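Local coordinates for protein AA9 family lytic polysaccharide monooxygenase B (Heterobasidion irregulare TC 32-1, PDB 5NNS) that breaks down crystalline and amorphous polysaccharides such as cellulose by copper-dependent oxidation, cutting glycosidic bonds to give products oxidised at C1, at residues A[8-13]-A[63-68]; A[69-74]-A[149-154]; A[87-92]-A[171-176]. One frame throughout, in Å; residues are numbered along the deposited sequence.

Contact 1 (A[8-13]-A[63-68]); sequences SLAGTW and ATVAAG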
ATOM      1  N   SER A   8       8.960  -5.357   9.120  1.00 14.90           N
ATOM      2  CA  SER A   8       9.834  -6.520   9.267  1.00 15.31           C
ATOM      3  C   SER A   8       9.854  -7.192   7.901  1.00 15.81           C
ATOM      4  O   SER A   8       8.822  -7.675   7.433  1.00 15.92           O
ATOM      5  CB  SER A   8       9.334  -7.479  10.350  1.00 15.30           C
ATOM      6  OG  SER A   8      10.165  -8.626  10.455  1.00 15.20           O
ATOM      7  N   LEU A   9      11.021  -7.181   7.260  1.00 16.72           N
ATOM      8  CA  LEU A   9      11.192  -7.668   5.895  1.00 17.39           C
ATOM      9  C   LEU A   9      12.261  -8.761   5.895  1.00 18.05           C
ATOM     10  O   LEU A   9      13.438  -8.492   6.169  1.00 17.20           O
ATOM     11  CB  LEU A   9      11.595  -6.520   4.955  1.00 17.36           C
ATOM     12  CG  LEU A   9      10.767  -5.230   5.033  1.00 17.41           C
ATOM     13  CD1 LEU A   9      11.441  -4.118   4.248  1.00 17.42           C
ATOM     14  CD2 LEU A   9       9.339  -5.436   4.541  1.00 17.42           C
ATOM     15  N   ALA A  10      11.832  -9.993   5.609  1.00 18.86           N
ATOM     16  CA  ALA A  10      12.713 -11.160   5.572  1.00 19.01           C
ATOM     17  C   ALA A  10      13.581 -11.255   6.836  1.00 19.57           C
ATOM     18  O   ALA A  10      14.808 -11.382   6.758  1.00 19.39           O
ATOM     19  CB  ALA A  10      13.561 -11.121   4.311  1.00 19.19           C
ATOM     20  N   GLY A  11      12.924 -11.147   7.994  1.00 20.12           N
ATOM     21  CA  GLY A  11      13.560 -11.338   9.294  1.00 20.45           C
ATOM     22  C   GLY A  11      14.250 -10.145   9.940  1.00 20.66           C
ATOM     23  O   GLY A  11      14.796 -10.285  11.032  1.00 20.50           O
ATOM     24  N   THR A  12      14.224  -8.979   9.293  1.00 21.09           N
ATOM     25  CA  THR A  12      14.956  -7.795   9.777  1.00 21.17           C
ATOM     26  C   THR A  12      14.015  -6.616   9.979  1.00 21.03           C
ATOM     27  O   THR A  12      13.219  -6.297   9.099  1.00 21.03           O
ATOM     28  CB  THR A  12      16.059  -7.377   8.783  1.00 21.32           C
ATOM     29  OG1 THR A  12      16.952  -8.476   8.570  1.00 21.84           O
ATOM     30  CG2 THR A  12      16.850  -6.164   9.297  1.00 21.30           C
ATOM     31  N   TRP A  13      14.143  -5.963  11.130  1.00 20.97           N
ATOM     32  CA  TRP A  13      13.331  -4.798  11.474  1.00 21.36           C
ATOM     33  C   TRP A  13      13.826  -3.549  10.738  1.00 21.24           C
ATOM     34  O   TRP A  13      15.028  -3.328  10.638  1.00 20.87           O
ATOM     35  CB  TRP A  13      13.391  -4.558  12.986  1.00 21.71           C
ATOM     36  CG  TRP A  13      12.528  -3.436  13.475  1.00 22.35           C
ATOM     37  CD1 TRP A  13      12.895  -2.125  13.661  1.00 22.37           C
ATOM     38  CD2 TRP A  13      11.151  -3.527  13.848  1.00 22.67           C
ATOM     39  NE1 TRP A  13      11.821  -1.397  14.125  1.00 22.77           N
ATOM     40  CE2 TRP A  13      10.740  -2.234  14.254  1.00 22.90           C
ATOM     41  CE3 TRP A  13      10.221  -4.576  13.883  1.00 23.37           C
ATOM     42  CZ2 TRP A  13       9.434  -1.964  14.691  1.00 23.16           C
ATOM     43  CZ3 TRP A  13       8.914  -4.306  14.319  1.00 23.30           C
ATOM     44  CH2 TRP A  13       8.541  -3.008  14.719  1.00 23.17           C
ATOM     45  N   ALA A  63      15.693  -1.738   1.575  1.00 24.20           N
ATOM     46  CA  ALA A  63      15.773  -3.064   2.191  1.00 23.35           C
ATOM     47  C   ALA A  63      16.078  -4.097   1.122  1.00 22.90           C
ATOM     48  O   ALA A  63      15.330  -4.225   0.155  1.00 21.33           O
ATOM     49  CB  ALA A  63      14.472  -3.405   2.891  1.00 23.39           C
ATOM     50  N   THR A  64      17.182  -4.825   1.287  1.00 22.87           N
ATOM     51  CA  THR A  64      17.519  -5.921   0.380  1.00 22.85           C
ATOM     52  C   THR A  64      16.827  -7.192   0.849  1.00 22.53           C
ATOM     53  O   THR A  64      16.977  -7.586   2.005  1.00 22.42           O
ATOM     54  CB  THR A  64      19.036  -6.147   0.290  1.00 22.89           C
ATOM     55  OG1 THR A  64      19.671  -4.907  -0.039  1.00 23.11           O
ATOM     56  CG2 THR A  64      19.367  -7.182  -0.783  1.00 23.04           C
ATOM     57  N   VAL A  65      16.058  -7.811  -0.053  1.00 22.15           N
ATOM     58  CA  VAL A  65      15.274  -9.019   0.241  1.00 21.87           C
ATOM     59  C   VAL A  65      15.189  -9.916  -0.990  1.00 21.35           C
ATOM     60  O   VAL A  65      15.135  -9.428  -2.115  1.00 21.85           O
ATOM     61  CB  VAL A  65      13.829  -8.690   0.725  1.00 22.23           C
ATOM     62  CG1 VAL A  65      13.848  -8.098   2.123  1.00 22.69           C
ATOM     63  CG2 VAL A  65      13.097  -7.750  -0.226  1.00 22.14           C
ATOM     64  N   ALA A  66      15.170 -11.228  -0.774  1.00 20.65           N
ATOM     65  CA  ALA A  66      14.992 -12.179  -1.869  1.00 20.20           C
ATOM     66  C   ALA A  66      13.538 -12.166  -2.321  1.00 20.18           C
ATOM     67  O   ALA A  66      12.629 -11.907  -1.523  1.00 20.42           O
ATOM     68  CB  ALA A  66      15.388 -13.582  -1.438  1.00 19.94           C
ATOM     69  N   ALA A  67      13.322 -12.425  -3.606  1.00 19.69           N
ATOM     70  CA  ALA A  67      11.985 -12.658  -4.119  1.00 19.10           C
ATOM     71  C   ALA A  67      11.525 -13.952  -3.463  1.00 18.94           C
ATOM     72  O   ALA A  67      12.311 -14.891  -3.351  1.00 19.58           O
ATOM     73  CB  ALA A  67      12.001 -12.772  -5.639  1.00 19.02           C
ATOM     74  N   GLY A  68      10.277 -13.982  -2.994  1.00 18.31           N
ATOM     75  CA  GLY A  68       9.774 -15.086  -2.162  1.00 17.62           C
ATOM     76  C   GLY A  68       9.724 -14.743  -0.678  1.00 17.20           C
ATOM     77  O   GLY A  68       8.985 -15.386   0.072  1.00 16.75           O
TER
HETATM   78  O   HOH W   1      15.638  -7.170   4.704  1.00 23.03           O
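Leu9 and Ala10 point their side chains toward Ala63 and Val65, joining the end of strand 4-9 to strand 63-66, an outer strand of the other sheet in the AA9 beta-sandwich. The two branches of the contact differ in tightness. Leu9 is nearly extended at its second torsion (chi2 169°), which sends CD1 out to press on Ala63 CB at 3.4 Å, closer than carbons usually come. Val65 turns CG1 instead of CG2 to the turn, since with chi1 at -71° CG1 lies anti to the carbonyl carbon. This methyl meets two residues: it is 3.7 Å from Ala10 CB and 3.9 Å from Leu9 CB. Ala10 and Gly11 form the corner of a type I' beta turn closed by Thr12 N to Leu9 O, with Leu9 N returning a bond to Thr12 O, so the strand reverses just where Val65 covers it. Leu173 and Val71 also pack on Leu9 and continue the apolar filling inward. A water, 3.0 Å from Leu9 O, donates to it and donates equally to Thr64 O. Across the segments the direct contacts are apolar, held by close packing and burial of methyl groups, while that water is the polar link between the backbones.

Contact 2 (A[69-74]-A[149-154]); sequences SSVTAY and YILRHE. With NAG (2-acetamido-2-deoxy-beta-D-glucopyranose), chain D.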
ATOM      1  N   SER A  69      10.507 -13.736  -0.259  1.00 16.47           N
ATOM      2  CA  SER A  69      10.572 -13.284   1.137  1.00 16.09           C
ATOM      3  C   SER A  69       9.247 -12.765   1.679  1.00 15.55           C
ATOM      4  O   SER A  69       8.479 -12.135   0.959  1.00 15.29           O
ATOM      5  CB  SER A  69      11.576 -12.134   1.297  1.00 16.41           C
ATOM      6  OG  SER A  69      12.889 -12.501   0.925  1.00 16.68           O
ATOM      7  N   SER A  70       9.029 -13.007   2.968  1.00 14.95           N
ATOM      8  CA  SER A  70       7.882 -12.495   3.701  1.00 14.42           C
ATOM      9  C   SER A  70       8.168 -11.047   4.123  1.00 14.13           C
ATOM     10  O   SER A  70       9.247 -10.746   4.652  1.00 13.72           O
ATOM     11  CB  SER A  70       7.632 -13.365   4.937  1.00 14.15           C
ATOM     12  OG  SER A  70       6.433 -13.008   5.590  1.00 13.94           O
ATOM     13  N   VAL A  71       7.195 -10.165   3.891  1.00 13.76           N
ATOM     14  CA  VAL A  71       7.299  -8.754   4.255  1.00 13.62           C
ATOM     15  C   VAL A  71       6.087  -8.375   5.097  1.00 13.31           C
ATOM     16  O   VAL A  71       4.948  -8.641   4.708  1.00 13.33           O
ATOM     17  CB  VAL A  71       7.450  -7.819   3.018  1.00 13.89           C
ATOM     18  CG1 VAL A  71       8.832  -7.992   2.398  1.00 14.09           C
ATOM     19  CG2 VAL A  71       6.383  -8.062   1.956  1.00 13.95           C
ATOM     20  N   THR A  72       6.349  -7.799   6.271  1.00 12.86           N
ATOM     21  CA  THR A  72       5.306  -7.373   7.194  1.00 12.64           C
ATOM     22  C   THR A  72       5.380  -5.862   7.361  1.00 12.57           C
ATOM     23  O   THR A  72       6.475  -5.303   7.510  1.00 12.67           O
ATOM     24  CB  THR A  72       5.444  -8.048   8.572  1.00 12.59           C
ATOM     25  OG1 THR A  72       5.322  -9.465   8.423  1.00 12.52           O
ATOM     26  CG2 THR A  72       4.364  -7.563   9.538  1.00 12.65           C
ATOM     27  N   ALA A  73       4.214  -5.216   7.321  1.00 12.28           N
ATOM     28  CA  ALA A  73       4.080  -3.791   7.614  1.00 12.05           C
ATOM     29  C   ALA A  73       3.337  -3.660   8.929  1.00 11.85           C
ATOM     30  O   ALA A  73       2.350  -4.366   9.156  1.00 11.54           O
ATOM     31  CB  ALA A  73       3.326  -3.084   6.498  1.00 12.06           C
ATOM     32  N   TYR A  74       3.819  -2.772   9.799  1.00 11.76           N
ATOM     33  CA  TYR A  74       3.199  -2.553  11.106  1.00 11.79           C
ATOM     34  C   TYR A  74       2.586  -1.161  11.164  1.00 11.53           C
ATOM     35  O   TYR A  74       3.232  -0.181  10.779  1.00 11.46           O
ATOM     36  CB  TYR A  74       4.222  -2.714  12.228  1.00 12.06           C
ATOM     37  CG  TYR A  74       4.834  -4.090  12.327  1.00 12.35           C
ATOM     38  CD1 TYR A  74       4.237  -5.103  13.085  1.00 12.69           C
ATOM     39  CD2 TYR A  74       6.033  -4.376  11.685  1.00 12.80           C
ATOM     40  CE1 TYR A  74       4.814  -6.369  13.188  1.00 12.75           C
ATOM     41  CE2 TYR A  74       6.617  -5.631  11.777  1.00 12.88           C
ATOM     42  CZ  TYR A  74       6.011  -6.625  12.525  1.00 12.97           C
ATOM     43  OH  TYR A  74       6.618  -7.860  12.599  1.00 13.33           O
ATOM     44  N   TYR A 149      12.635  -1.888  -6.466  1.00 19.86           N
ATOM     45  CA  TYR A 149      11.176  -1.785  -6.388  1.00 18.89           C
ATOM     46  C   TYR A 149      10.719  -0.943  -5.204  1.00 18.15           C
ATOM     47  O   TYR A 149      11.354  -0.958  -4.141  1.00 17.83           O
ATOM     48  CB  TYR A 149      10.548  -3.170  -6.213  1.00 18.65           C
ATOM     49  CG  TYR A 149      10.681  -4.101  -7.383  1.00 18.52           C
ATOM     50  CD1 TYR A 149      11.829  -4.870  -7.554  1.00 18.39           C
ATOM     51  CD2 TYR A 149       9.644  -4.246  -8.310  1.00 18.39           C
ATOM     52  CE1 TYR A 149      11.955  -5.746  -8.619  1.00 18.18           C
ATOM     53  CE2 TYR A 149       9.758  -5.119  -9.384  1.00 18.21           C
ATOM     54  CZ  TYR A 149      10.916  -5.869  -9.533  1.00 18.36           C
ATOM     55  OH  TYR A 149      11.036  -6.737 -10.591  1.00 18.33           O
ATOM     56  N   ILE A 150       9.606  -0.231  -5.385  1.00 17.29           N
ATOM     57  CA  ILE A 150       8.844   0.290  -4.253  1.00 16.95           C
ATOM     58  C   ILE A 150       7.883  -0.805  -3.782  1.00 16.38           C
ATOM     59  O   ILE A 150       7.314  -1.519  -4.606  1.00 16.36           O
ATOM     60  CB  ILE A 150       8.010   1.531  -4.627  1.00 17.01           C
ATOM     61  CG1 ILE A 150       8.902   2.666  -5.147  1.00 17.04           C
ATOM     62  CG2 ILE A 150       7.185   2.004  -3.432  1.00 17.11           C
ATOM     63  CD1 ILE A 150       9.947   3.167  -4.165  1.00 16.99           C
ATOM     64  N   LEU A 151       7.724  -0.931  -2.465  1.00 15.75           N
ATOM     65  CA  LEU A 151       6.702  -1.774  -1.848  1.00 15.46           C
ATOM     66  C   LEU A 151       5.704  -0.843  -1.182  1.00 15.06           C
ATOM     67  O   LEU A 151       6.076  -0.073  -0.291  1.00 15.53           O
ATOM     68  CB  LEU A 151       7.316  -2.692  -0.788  1.00 15.70           C
ATOM     69  CG  LEU A 151       6.351  -3.561   0.036  1.00 15.67           C
ATOM     70  CD1 LEU A 151       5.693  -4.595  -0.862  1.00 15.72           C
ATOM     71  CD2 LEU A 151       7.071  -4.230   1.202  1.00 15.69           C
ATOM     72  N   ARG A 152       4.441  -0.948  -1.591  1.00 14.12           N
ATOM     73  CA  ARG A 152       3.411   0.021  -1.245  1.00 13.36           C
ATOM     74  C   ARG A 152       2.267  -0.660  -0.493  1.00 12.77           C
ATOM     75  O   ARG A 152       1.671  -1.606  -1.014  1.00 12.47           O
ATOM     76  CB  ARG A 152       2.897   0.684  -2.532  1.00 13.46           C
ATOM     77  CG  ARG A 152       1.585   1.452  -2.394  1.00 13.41           C
ATOM     78  CD  ARG A 152       1.258   2.229  -3.652  1.00 13.53           C
ATOM     79  NE  ARG A 152       0.285   3.290  -3.396  1.00 13.45           N
ATOM     80  CZ  ARG A 152      -1.042   3.149  -3.419  1.00 13.68           C
ATOM     81  NH1 ARG A 152      -1.611   1.977  -3.685  1.00 13.72           N
ATOM     82  NH2 ARG A 152      -1.808   4.207  -3.175  1.00 13.73           N
ATOM     83  N   HIS A 153       1.962  -0.173   0.714  1.00 11.96           N
ATOM     84  CA  HIS A 153       0.798  -0.645   1.486  1.00 11.52           C
ATOM     85  C   HIS A 153      -0.276   0.426   1.483  1.00 11.16           C
ATOM     86  O   HIS A 153       0.032   1.608   1.631  1.00 10.99           O
ATOM     87  CB  HIS A 153       1.182  -0.985   2.925  1.00 11.35           C
ATOM     88  CG  HIS A 153       2.066  -2.184   3.036  1.00 11.36           C
ATOM     89  ND1 HIS A 153       3.420  -2.130   2.801  1.00 11.43           N
ATOM     90  CD2 HIS A 153       1.786  -3.475   3.333  1.00 11.47           C
ATOM     91  CE1 HIS A 153       3.940  -3.336   2.953  1.00 11.55           C
ATOM     92  NE2 HIS A 153       2.971  -4.171   3.283  1.00 11.36           N
ATOM     93  N   GLU A 154      -1.530  -0.001   1.331  1.00 10.75           N
ATOM     94  CA  GLU A 154      -2.653   0.911   1.236  1.00 10.49           C
ATOM     95  C   GLU A 154      -3.871   0.391   1.983  1.00 10.41           C
ATOM     96  O   GLU A 154      -4.258  -0.779   1.840  1.00 10.28           O
ATOM     97  CB  GLU A 154      -3.019   1.158  -0.222  1.00 10.46           C
ATOM     98  CG  GLU A 154      -4.064   2.246  -0.411  1.00 10.38           C
ATOM     99  CD  GLU A 154      -4.286   2.607  -1.863  1.00 10.43           C
ATOM    100  OE1 GLU A 154      -4.257   1.703  -2.731  1.00 10.33           O
ATOM    101  OE2 GLU A 154      -4.470   3.810  -2.147  1.00 10.49           O
TER
HETATM  102  C1  NAG D 302       3.289  -6.261  17.525  1.00 26.38           C
HETATM  103  C2  NAG D 302       4.469  -7.220  17.626  1.00 28.26           C
HETATM  104  C3  NAG D 302       5.697  -6.530  18.202  1.00 28.68           C
HETATM  105  C4  NAG D 302       6.020  -5.229  17.461  1.00 28.53           C
HETATM  106  C5  NAG D 302       4.768  -4.367  17.307  1.00 28.38           C
HETATM  107  C6  NAG D 302       5.038  -3.163  16.411  1.00 28.36           C
HETATM  108  C7  NAG D 302       3.847  -9.597  17.964  1.00 31.27           C
HETATM  109  C8  NAG D 302       3.515 -10.639  18.991  1.00 31.60           C
HETATM  110  N2  NAG D 302       4.124  -8.375  18.451  1.00 30.03           N
HETATM  111  O3  NAG D 302       6.792  -7.448  18.090  1.00 29.83           O
HETATM  112  O4  NAG D 302       7.015  -4.486  18.176  1.00 28.35           O
HETATM  113  O5  NAG D 302       3.697  -5.139  16.745  1.00 27.82           O
HETATM  114  O6  NAG D 302       3.870  -2.337  16.359  1.00 28.12           O
HETATM  115  O7  NAG D 302       3.858  -9.880  16.775  1.00 31.93           O
HETATM  116  O   HOH W   2       3.114  -6.760   4.042  1.00 12.69           O
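His153, Val71 and Ala73 carry this contact between the facing sheets of the AA9 beta-sandwich, an immunoglobulin-like fold, with strand 70-75 on one side and strand 147-157 on the other. Ala73 sets its methyl squarely over one face of the imidazole: CB stands 3.5 Å from the ring centroid and 12° off the normal, a CH-pi contact in which CB comes nearest to NE2. His153 chi1 is -68°, which carries CG anti to its carbonyl carbon and projects the ring across the interior toward strand 70-75. Two residues along each strand, Val71 and Leu151 meet tip to tip, Val71 CG2 lying 4.0 Å from Leu151 CD2. Val4 of strand 4-9 touches both Ala73 and His153, so that strand shares in the same interior. An alanine in place of His153 would probably leave Ala73 without the flat surface under its methyl, open a gap between the sheets and leave the water beside the ring without its nitrogen partner.

Residues alternating with these face other ways. On strand 147-157, Arg152 and Glu154 form a salt bridge, and on strand 70-75 the Tyr74 ring lies obliquely beside the N-linked sugar. The side chain of His153 is about 8 Å from that of Tyr167, a residue of the copper site. The ring edge is occupied as well: a water in the imidazole plane sits 2.7 Å from His153 NE2 and donates a hydrogen bond to Val71 O, also at 2.7 Å.

Contact 3 (A[87-92]-A[171-176]); sequences VYMANC and AQLIVT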
ATOM      1  N   VAL A  87      -1.707  -4.387  -1.179  1.00 11.65           N
ATOM      2  CA  VAL A  87      -0.254  -4.297  -1.243  1.00 12.00           C
ATOM      3  C   VAL A  87       0.154  -4.258  -2.714  1.00 12.51           C
ATOM      4  O   VAL A  87      -0.196  -5.146  -3.487  1.00 12.38           O
ATOM      5  CB  VAL A  87       0.422  -5.456  -0.487  1.00 11.98           C
ATOM      6  CG1 VAL A  87       1.926  -5.226  -0.379  1.00 12.00           C
ATOM      7  CG2 VAL A  87      -0.196  -5.601   0.902  1.00 11.98           C
ATOM      8  N   TYR A  88       0.853  -3.191  -3.092  1.00 13.44           N
ATOM      9  CA  TYR A  88       1.331  -2.981  -4.453  1.00 14.04           C
ATOM     10  C   TYR A  88       2.854  -3.016  -4.473  1.00 14.69           C
ATOM     11  O   TYR A  88       3.515  -2.789  -3.446  1.00 14.77           O
ATOM     12  CB  TYR A  88       0.900  -1.605  -4.980  1.00 13.99           C
ATOM     13  CG  TYR A  88      -0.550  -1.437  -5.384  1.00 14.08           C
ATOM     14  CD1 TYR A  88      -1.545  -1.221  -4.429  1.00 14.13           C
ATOM     15  CD2 TYR A  88      -0.928  -1.438  -6.733  1.00 14.22           C
ATOM     16  CE1 TYR A  88      -2.871  -1.035  -4.798  1.00 14.10           C
ATOM     17  CE2 TYR A  88      -2.256  -1.253  -7.111  1.00 14.16           C
ATOM     18  CZ  TYR A  88      -3.221  -1.051  -6.141  1.00 14.17           C
ATOM     19  OH  TYR A  88      -4.535  -0.868  -6.508  1.00 14.28           O
ATOM     20  N   MET A  89       3.402  -3.276  -5.656  1.00 15.08           N
ATOM     21  CA  MET A  89       4.803  -2.998  -5.938  1.00 15.47           C
ATOM     22  C   MET A  89       4.958  -2.321  -7.298  1.00 15.77           C
ATOM     23  O   MET A  89       4.061  -2.369  -8.142  1.00 15.24           O
ATOM     24  CB  MET A  89       5.625  -4.280  -5.917  1.00 15.73           C
ATOM     25  CG  MET A  89       5.717  -4.968  -4.569  1.00 15.79           C
ATOM     26  SD  MET A  89       6.590  -6.527  -4.793  1.00 15.81           S
ATOM     27  CE  MET A  89       8.283  -5.949  -4.889  1.00 15.72           C
ATOM     28  N   ALA A  90       6.114  -1.696  -7.491  1.00 16.38           N
ATOM     29  CA  ALA A  90       6.462  -1.053  -8.752  1.00 17.24           C
ATOM     30  C   ALA A  90       7.962  -1.078  -8.938  1.00 18.07           C
ATOM     31  O   ALA A  90       8.698  -0.763  -8.011  1.00 17.86           O
ATOM     32  CB  ALA A  90       5.975   0.388  -8.760  1.00 17.36           C
ATOM     33  N   ASN A  91       8.402  -1.433 -10.143  1.00 19.69           N
ATOM     34  CA  ASN A  91       9.808  -1.329 -10.530  1.00 20.54           C
ATOM     35  C   ASN A  91      10.165   0.151 -10.631  1.00 21.81           C
ATOM     36  O   ASN A  91       9.450   0.920 -11.264  1.00 21.95           O
ATOM     37  CB  ASN A  91      10.048  -2.027 -11.877  1.00 20.23           C
ATOM     38  CG  ASN A  91      11.506  -2.389 -12.105  1.00 20.07           C
ATOM     39  OD1 ASN A  91      12.405  -1.553 -11.965  1.00 19.26           O
ATOM     40  ND2 ASN A  91      11.747  -3.646 -12.469  1.00 19.90           N
ATOM     41  N   CYS A  92      11.265   0.544  -9.996  1.00 24.00           N
ATOM     42  CA  CYS A  92      11.737   1.931 -10.041  1.00 25.61           C
ATOM     43  C   CYS A  92      12.424   2.296 -11.366  1.00 26.45           C
ATOM     44  O   CYS A  92      12.596   3.482 -11.662  1.00 26.57           O
ATOM     45  CB  CYS A  92      12.677   2.211  -8.862  1.00 26.24           C
ATOM     46  SG  CYS A  92      11.864   2.107  -7.250  1.00 27.51           S
ATOM     47  N   ALA A 171       7.880   1.872   0.691  1.00 16.36           N
ATOM     48  CA  ALA A 171       9.209   1.474   1.160  1.00 16.65           C
ATOM     49  C   ALA A 171      10.061   1.074  -0.038  1.00 17.05           C
ATOM     50  O   ALA A 171       9.552   0.458  -0.974  1.00 16.89           O
ATOM     51  CB  ALA A 171       9.093   0.318   2.136  1.00 16.63           C
ATOM     52  N   GLN A 172      11.349   1.425  -0.012  1.00 17.90           N
ATOM     53  CA  GLN A 172      12.278   1.056  -1.091  1.00 18.49           C
ATOM     54  C   GLN A 172      12.886  -0.320  -0.828  1.00 18.91           C
ATOM     55  O   GLN A 172      13.363  -0.589   0.273  1.00 18.91           O
ATOM     56  CB  GLN A 172      13.386   2.106  -1.250  1.00 18.62           C
ATOM     57  CG  GLN A 172      12.868   3.459  -1.714  1.00 18.89           C
ATOM     58  CD  GLN A 172      13.951   4.454  -2.116  1.00 19.02           C
ATOM     59  OE1 GLN A 172      13.655   5.615  -2.374  1.00 19.26           O
ATOM     60  NE2 GLN A 172      15.197   4.005  -2.183  1.00 19.14           N
ATOM     61  N   LEU A 173      12.852  -1.187  -1.839  1.00 19.68           N
ATOM     62  CA  LEU A 173      13.470  -2.508  -1.761  1.00 20.59           C
ATOM     63  C   LEU A 173      14.510  -2.700  -2.861  1.00 21.75           C
ATOM     64  O   LEU A 173      14.436  -2.071  -3.918  1.00 22.18           O
ATOM     65  CB  LEU A 173      12.427  -3.617  -1.902  1.00 20.70           C
ATOM     66  CG  LEU A 173      11.196  -3.616  -0.999  1.00 20.65           C
ATOM     67  CD1 LEU A 173      10.294  -4.773  -1.396  1.00 20.63           C
ATOM     68  CD2 LEU A 173      11.585  -3.700   0.467  1.00 20.88           C
ATOM     69  N   ILE A 174      15.478  -3.569  -2.588  1.00 23.20           N
ATOM     70  CA  ILE A 174      16.318  -4.173  -3.611  1.00 24.05           C
ATOM     71  C   ILE A 174      15.940  -5.653  -3.621  1.00 24.44           C
ATOM     72  O   ILE A 174      16.203  -6.369  -2.658  1.00 24.50           O
ATOM     73  CB  ILE A 174      17.824  -3.974  -3.323  1.00 24.63           C
ATOM     74  CG1 ILE A 174      18.164  -2.475  -3.284  1.00 25.00           C
ATOM     75  CG2 ILE A 174      18.668  -4.665  -4.392  1.00 25.10           C
ATOM     76  CD1 ILE A 174      19.542  -2.148  -2.738  1.00 24.97           C
ATOM     77  N   VAL A 175      15.292  -6.096  -4.699  1.00 25.10           N
ATOM     78  CA  VAL A 175      14.847  -7.479  -4.833  1.00 25.31           C
ATOM     79  C   VAL A 175      15.945  -8.280  -5.522  1.00 25.75           C
ATOM     80  O   VAL A 175      16.382  -7.920  -6.614  1.00 26.02           O
ATOM     81  CB  VAL A 175      13.514  -7.570  -5.611  1.00 25.85           C
ATOM     82  CG1 VAL A 175      13.113  -9.017  -5.866  1.00 25.75           C
ATOM     83  CG2 VAL A 175      12.415  -6.848  -4.841  1.00 26.19           C
ATOM     84  N   THR A 176      16.385  -9.358  -4.873  1.00 26.52           N
ATOM     85  CA  THR A 176      17.451 -10.223  -5.386  1.00 26.90           C
ATOM     86  C   THR A 176      16.880 -11.594  -5.734  1.00 27.29           C
ATOM     87  O   THR A 176      15.771 -11.930  -5.325  1.00 27.26           O
ATOM     88  CB  THR A 176      18.577 -10.393  -4.346  1.00 26.97           C
ATOM     89  OG1 THR A 176      18.083 -11.104  -3.202  1.00 27.42           O
ATOM     90  CG2 THR A 176      19.120  -9.033  -3.903  1.00 26.84           C
TER
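Met89 reaches Leu173 and Val175 through a bend at its last torsion: chi2 is extended at 175°, but chi3 of 78° turns the terminal methyl CE away from the line of the chain and out toward strand 165-176. The direction of its CB alone would not bring it there, and it is the end of the side chain that closes the distance. Leu173 answers with CG anti to its carbonyl carbon (chi1 -53°), which presents CD1 to the methionine, and the two side chains cross at about a right angle. CE lies 4.2 Å from Leu173 CD1. The same methyl is 4.2 Å from Val175 CG2, so CE abuts two branched residues, spaced two apart on one strand, that lie on the same side of it.

Strands 85-91 and 165-176 are not neighbours in the mixed sheet. Strand 147-157 runs between them, hydrogen-bonded to both, and the contact passes over that middle strand on the face turned to the sandwich interior. Leu151 and Tyr149 of the middle strand touch Met89 and Val175 respectively, and Phe107 adds a further side chain against Met89. Beyond the contact, segment 87-92 ends at Cys92, which is disulfide-bonded to Cys96.

All the groups that meet are aliphatic or thioether carbon, at ordinary van der Waals separation. Hold across the strand therefore comes from burial of a flexible, unbranched side chain, without any directional bond between the two segments.

Contacts 1 and 2 each span the sandwich, joining its two sheets, whereas contact 3 stays within the mixed sheet and skips over a strand. Contact 2 lies deepest, about 7 Å from the chain centre to its own centre; contact 3 is at about 11 Å, and contact 1, at about 17 Å, is the most peripheral; three of its four touching residues are buried but Ala10 is exposed. Strands 4-9 and 70-75 are neighbours, as are 147-157 with 85-91 and 165-176 with 63-66, and probable backbone hydrogen bonds, such as Leu151 N to Ala171 O, join neighbouring contacts. All three are apolar, yet contact 2 alone adds an imidazole ring, and contacts 1 and 2 each include a bridging water.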